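Local coordinates for putative uncharacterized protein lp_3323 (Lactobacillus plantarum, PDB 3DC7) that is of unknown function but, as a member of the GDSL-like lipase/acylhydrolase family, probably hydrolyses ester bonds, at residues 64-76 with 109-122. Sequence-based numbering, arbitrary orientation.
Sequences TIGSRYDAMAVRY and MTTFYGALMMLLTG
The loop of 64-76 nears helix 112-122 at G66 and A115, whose CA atoms lie 5.0 Å apart, and the short helix 72-75 comes closer still, at 4.5 Å between the CA atoms of A73 and L119. Glycine and alanine permit the first approach: A115 CB sits tightly against G66 CA, at 3.5 Å, while A73 CB rests against A115 O and M109 CG. S67 N donates to M109 O (3.0 Å, 147° at the hydrogen), just before helix 112-122. M109 SE lies 3.8 Å from A71 CB, and a bend at chi3 (-63°) sets CE beside A73. I65 CD1 reaches F112 CE1 (3.7 Å) and L116 CD2, as CG2 meets A115 CB. Y76 and L119 run antiparallel alongside each other, Y76 CB against L119 CD2, and the phenol end packs on G122, with Y76 OH 3.3 Å from G122 CA; a CB on G122 would run into the ring. With an alanine at Y76 the ring would be gone, and G122 CA would probably be left without its packing partner. D94 binds the backbone nitrogens of I65 and G66. Apolar packing thus holds loop and short helix to helix 112-122, one backbone hydrogen bond fixing the loop, in what is probably an SGNH-hydrolase fold.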
loop_
_atom_site.group_PDB
_atom_site.type_symbol
_atom_site.label_atom_id
_atom_site.label_comp_id
_atom_site.label_asym_id
_atom_site.label_seq_id
_atom_site.Cartn_x
_atom_site.Cartn_y
_atom_site.Cartn_z
ATOM N N THR A 64 12.674 -19.346 12.788
ATOM C CA THR A 64 13.004 -18.426 11.708
ATOM C C THR A 64 12.331 -18.940 10.442
ATOM O O THR A 64 11.871 -20.076 10.406
ATOM C CB THR A 64 14.521 -18.411 11.471
ATOM O OG1 THR A 64 14.984 -19.769 11.273
ATOM C CG2 THR A 64 15.251 -17.755 12.661
ATOM N N ILE A 65 12.256 -18.108 9.411
ATOM C CA ILE A 65 11.809 -18.577 8.091
ATOM C C ILE A 65 12.936 -19.405 7.458
ATOM O O ILE A 65 12.693 -20.461 6.874
ATOM C CB ILE A 65 11.398 -17.406 7.181
ATOM C CG1 ILE A 65 10.084 -16.790 7.682
ATOM C CG2 ILE A 65 11.248 -17.881 5.744
ATOM C CD1 ILE A 65 9.688 -15.522 6.986
ATOM N N GLY A 66 14.165 -18.915 7.606
ATOM C CA GLY A 66 15.345 -19.607 7.098
ATOM C C GLY A 66 15.847 -20.747 7.972
ATOM O O GLY A 66 15.227 -21.106 8.994
ATOM N N SER A 67 17.004 -21.279 7.579
ATOM C CA SER A 67 17.570 -22.496 8.159
ATOM C C SER A 67 17.966 -22.515 9.644
ATOM O O SER A 67 18.182 -23.600 10.196
ATOM C CB SER A 67 18.781 -22.915 7.337
ATOM O OG SER A 67 19.829 -21.981 7.505
ATOM N N ARG A 68 18.058 -21.349 10.286
ATOM C CA ARG A 68 18.726 -21.232 11.589
ATOM C C ARG A 68 18.021 -21.967 12.721
ATOM O O ARG A 68 18.678 -22.641 13.519
ATOM C CB ARG A 68 18.925 -19.763 11.983
ATOM C CG ARG A 68 19.956 -18.986 11.155
ATOM C CD ARG A 68 21.404 -19.160 11.609
ATOM N NE ARG A 68 21.537 -19.343 13.050
ATOM C CZ ARG A 68 22.220 -18.546 13.864
ATOM N NH1 ARG A 68 22.861 -17.482 13.398
ATOM N NH2 ARG A 68 22.260 -18.821 15.157
ATOM N N TYR A 69 16.692 -21.839 12.777
ATOM C CA TYR A 69 15.864 -22.413 13.850
ATOM C C TYR A 69 14.491 -22.880 13.343
ATOM O O TYR A 69 13.652 -22.048 13.010
ATOM C CB TYR A 69 15.643 -21.366 14.949
ATOM C CG TYR A 69 16.890 -20.945 15.678
ATOM C CD1 TYR A 69 17.566 -19.778 15.337
ATOM C CD2 TYR A 69 17.400 -21.726 16.714
ATOM C CE1 TYR A 69 18.729 -19.385 16.023
ATOM C CE2 TYR A 69 18.549 -21.347 17.397
ATOM C CZ TYR A 69 19.205 -20.182 17.051
ATOM O OH TYR A 69 20.341 -19.841 17.747
ATOM N N ASP A 70 14.256 -24.194 13.312
ATOM C CA ASP A 70 12.950 -24.753 12.933
ATOM C C ASP A 70 12.349 -24.097 11.698
ATOM O O ASP A 70 11.217 -23.594 11.754
ATOM C CB ASP A 70 11.949 -24.615 14.092
ATOM C CG ASP A 70 12.264 -25.539 15.247
ATOM O OD1 ASP A 70 12.578 -25.035 16.358
ATOM O OD2 ASP A 70 12.200 -26.772 15.041
ATOM N N ALA A 71 13.105 -24.095 10.598
ATOM C CA ALA A 71 12.753 -23.368 9.373
ATOM C C ALA A 71 11.286 -23.453 8.964
ATOM O O ALA A 71 10.804 -24.521 8.609
ATOM C CB ALA A 71 13.625 -23.850 8.220
HETATM N N MSE A 72 10.591 -22.333 8.976
HETATM C CA MSE A 72 9.242 -22.274 8.387
HETATM C C MSE A 72 9.215 -22.664 6.902
HETATM O O MSE A 72 8.193 -23.138 6.387
HETATM C CB MSE A 72 8.628 -20.895 8.567
HETATM C CG MSE A 72 8.236 -20.571 9.997
HETATM SE SE MSE A 72 7.423 -18.776 10.132
HETATM C CE MSE A 72 8.399 -18.168 11.719
ATOM N N ALA A 73 10.334 -22.477 6.228
ATOM C CA ALA A 73 10.456 -22.856 4.819
ATOM C C ALA A 73 10.440 -24.371 4.606
ATOM O O ALA A 73 10.346 -24.835 3.471
ATOM C CB ALA A 73 11.687 -22.222 4.194
ATOM N N VAL A 74 10.520 -25.139 5.694
ATOM C CA VAL A 74 10.227 -26.574 5.648
ATOM C C VAL A 74 8.959 -26.930 6.437
ATOM O O VAL A 74 8.159 -27.745 5.994
ATOM C CB VAL A 74 11.446 -27.481 6.061
ATOM C CG1 VAL A 74 12.026 -27.088 7.384
ATOM C CG2 VAL A 74 11.032 -28.952 6.098
ATOM N N ARG A 75 8.754 -26.288 7.583
ATOM C CA ARG A 75 7.621 -26.629 8.445
ATOM C C ARG A 75 6.243 -26.399 7.816
ATOM O O ARG A 75 5.250 -26.975 8.269
ATOM C CB ARG A 75 7.706 -25.883 9.773
ATOM C CG ARG A 75 8.809 -26.367 10.665
ATOM C CD ARG A 75 8.599 -25.902 12.104
ATOM N NE ARG A 75 8.517 -24.445 12.254
ATOM C CZ ARG A 75 7.392 -23.780 12.470
ATOM N NH1 ARG A 75 6.243 -24.434 12.557
ATOM N NH2 ARG A 75 7.410 -22.461 12.615
ATOM N N TYR A 76 6.182 -25.559 6.785
ATOM C CA TYR A 76 4.931 -25.291 6.076
ATOM C C TYR A 76 4.266 -26.564 5.545
ATOM O O TYR A 76 3.057 -26.572 5.292
ATOM C CB TYR A 76 5.173 -24.327 4.900
ATOM C CG TYR A 76 5.693 -24.997 3.636
ATOM C CD1 TYR A 76 7.055 -25.078 3.383
ATOM C CD2 TYR A 76 4.815 -25.555 2.711
ATOM C CE1 TYR A 76 7.541 -25.679 2.219
ATOM C CE2 TYR A 76 5.280 -26.177 1.554
ATOM C CZ TYR A 76 6.647 -26.234 1.310
ATOM O OH TYR A 76 7.114 -26.856 0.168
HETATM N N MSE A 109 17.526 -22.001 1.415
HETATM C CA MSE A 109 17.117 -21.679 2.765
HETATM C C MSE A 109 18.220 -21.130 3.657
HETATM O O MSE A 109 17.970 -20.752 4.801
HETATM C CB MSE A 109 16.608 -22.955 3.390
HETATM C CG MSE A 109 15.457 -22.769 4.296
HETATM SE SE MSE A 109 14.779 -24.535 4.639
HETATM C CE MSE A 109 14.228 -25.047 2.834
ATOM N N THR A 110 19.437 -21.129 3.132
ATOM C CA THR A 110 20.608 -20.568 3.792
ATOM C C THR A 110 20.452 -19.065 4.076
ATOM O O THR A 110 21.009 -18.547 5.047
ATOM C CB THR A 110 21.890 -20.918 2.964
ATOM O OG1 THR A 110 22.690 -21.845 3.708
ATOM C CG2 THR A 110 22.730 -19.699 2.605
ATOM N N THR A 111 19.678 -18.380 3.231
ATOM C CA THR A 111 19.462 -16.947 3.395
ATOM C C THR A 111 17.982 -16.652 3.545
ATOM O O THR A 111 17.135 -17.478 3.192
ATOM C CB THR A 111 20.049 -16.118 2.220
ATOM O OG1 THR A 111 19.415 -16.483 0.990
ATOM C CG2 THR A 111 21.570 -16.316 2.099
ATOM N N PHE A 112 17.674 -15.474 4.066
ATOM C CA PHE A 112 16.283 -15.060 4.272
ATOM C C PHE A 112 15.523 -14.983 2.949
ATOM O O PHE A 112 14.390 -15.428 2.861
ATOM C CB PHE A 112 16.238 -13.711 4.985
ATOM C CG PHE A 112 14.865 -13.315 5.451
ATOM C CD1 PHE A 112 14.159 -14.113 6.348
ATOM C CD2 PHE A 112 14.288 -12.134 5.013
ATOM C CE1 PHE A 112 12.897 -13.737 6.790
ATOM C CE2 PHE A 112 13.021 -11.754 5.458
ATOM C CZ PHE A 112 12.327 -12.562 6.341
ATOM N N TYR A 113 16.163 -14.425 1.928
ATOM C CA TYR A 113 15.567 -14.310 0.594
ATOM C C TYR A 113 15.309 -15.661 -0.052
ATOM O O TYR A 113 14.236 -15.895 -0.621
ATOM C CB TYR A 113 16.468 -13.496 -0.319
ATOM C CG TYR A 113 16.241 -12.008 -0.300
ATOM C CD1 TYR A 113 15.162 -11.427 -0.997
ATOM C CD2 TYR A 113 17.129 -11.162 0.359
ATOM C CE1 TYR A 113 14.974 -10.037 -1.012
ATOM C CE2 TYR A 113 16.947 -9.777 0.360
ATOM C CZ TYR A 113 15.874 -9.228 -0.324
ATOM O OH TYR A 113 15.713 -7.867 -0.322
ATOM N N GLY A 114 16.300 -16.548 0.036
ATOM C CA GLY A 114 16.164 -17.906 -0.466
ATOM C C GLY A 114 15.080 -18.676 0.252
ATOM O O GLY A 114 14.323 -19.414 -0.373
ATOM N N ALA A 115 14.977 -18.493 1.564
ATOM C CA ALA A 115 13.977 -19.226 2.336
ATOM C C ALA A 115 12.536 -18.757 2.060
ATOM O O ALA A 115 11.639 -19.593 1.951
ATOM C CB ALA A 115 14.300 -19.204 3.798
ATOM N N LEU A 116 12.323 -17.445 1.921
ATOM C CA LEU A 116 11.049 -16.911 1.410
ATOM C C LEU A 116 10.638 -17.517 0.062
ATOM O O LEU A 116 9.487 -17.923 -0.104
ATOM C CB LEU A 116 11.087 -15.380 1.297
ATOM C CG LEU A 116 11.083 -14.604 2.620
ATOM C CD1 LEU A 116 11.498 -13.148 2.407
ATOM C CD2 LEU A 116 9.714 -14.696 3.291
HETATM N N MSE A 117 11.574 -17.598 -0.887
HETATM C CA MSE A 117 11.271 -18.169 -2.206
HETATM C C MSE A 117 10.735 -19.605 -2.128
HETATM O O MSE A 117 9.738 -19.952 -2.770
HETATM C CB MSE A 117 12.491 -18.127 -3.128
HETATM C CG MSE A 117 12.225 -18.804 -4.463
HETATM SE SE MSE A 117 13.710 -18.680 -5.706
HETATM C CE MSE A 117 13.714 -16.732 -6.059
HETATM N N MSE A 118 11.401 -20.439 -1.339
HETATM C CA MSE A 118 10.956 -21.803 -1.197
HETATM C C MSE A 118 9.649 -21.905 -0.434
HETATM O O MSE A 118 8.786 -22.697 -0.811
HETATM C CB MSE A 118 12.035 -22.657 -0.576
HETATM C CG MSE A 118 13.133 -22.962 -1.567
HETATM SE SE MSE A 118 14.644 -23.620 -0.583
HETATM C CE MSE A 118 14.093 -25.510 -0.546
ATOM N N LEU A 119 9.496 -21.103 0.616
ATOM C CA LEU A 119 8.235 -21.057 1.355
ATOM C C LEU A 119 7.083 -20.688 0.416
ATOM O O LEU A 119 6.123 -21.429 0.302
ATOM C CB LEU A 119 8.302 -20.057 2.508
ATOM C CG LEU A 119 7.486 -20.245 3.806
ATOM C CD1 LEU A 119 7.164 -18.892 4.418
ATOM C CD2 LEU A 119 6.215 -21.038 3.657
ATOM N N LEU A 120 7.211 -19.547 -0.255
ATOM C CA LEU A 120 6.201 -19.049 -1.188
ATOM C C LEU A 120 5.896 -19.992 -2.358
ATOM O O LEU A 120 4.741 -20.105 -2.756
ATOM C CB LEU A 120 6.608 -17.669 -1.725
ATOM C CG LEU A 120 6.550 -16.560 -0.676
ATOM C CD1 LEU A 120 7.321 -15.327 -1.131
ATOM C CD2 LEU A 120 5.104 -16.236 -0.327
ATOM N N THR A 121 6.919 -20.640 -2.915
ATOM C CA THR A 121 6.714 -21.635 -3.973
ATOM C C THR A 121 5.964 -22.858 -3.428
ATOM O O THR A 121 5.000 -23.317 -4.021
ATOM C CB THR A 121 8.047 -22.073 -4.610
ATOM O OG1 THR A 121 8.732 -20.910 -5.090
ATOM C CG2 THR A 121 7.807 -23.042 -5.779
ATOM N N GLY A 122 6.391 -23.353 -2.270
ATOM C CA GLY A 122 5.695 -24.441 -1.594
ATOM C C GLY A 122 4.212 -24.188 -1.408
ATOM O O GLY A 122 3.380 -25.056 -1.713
#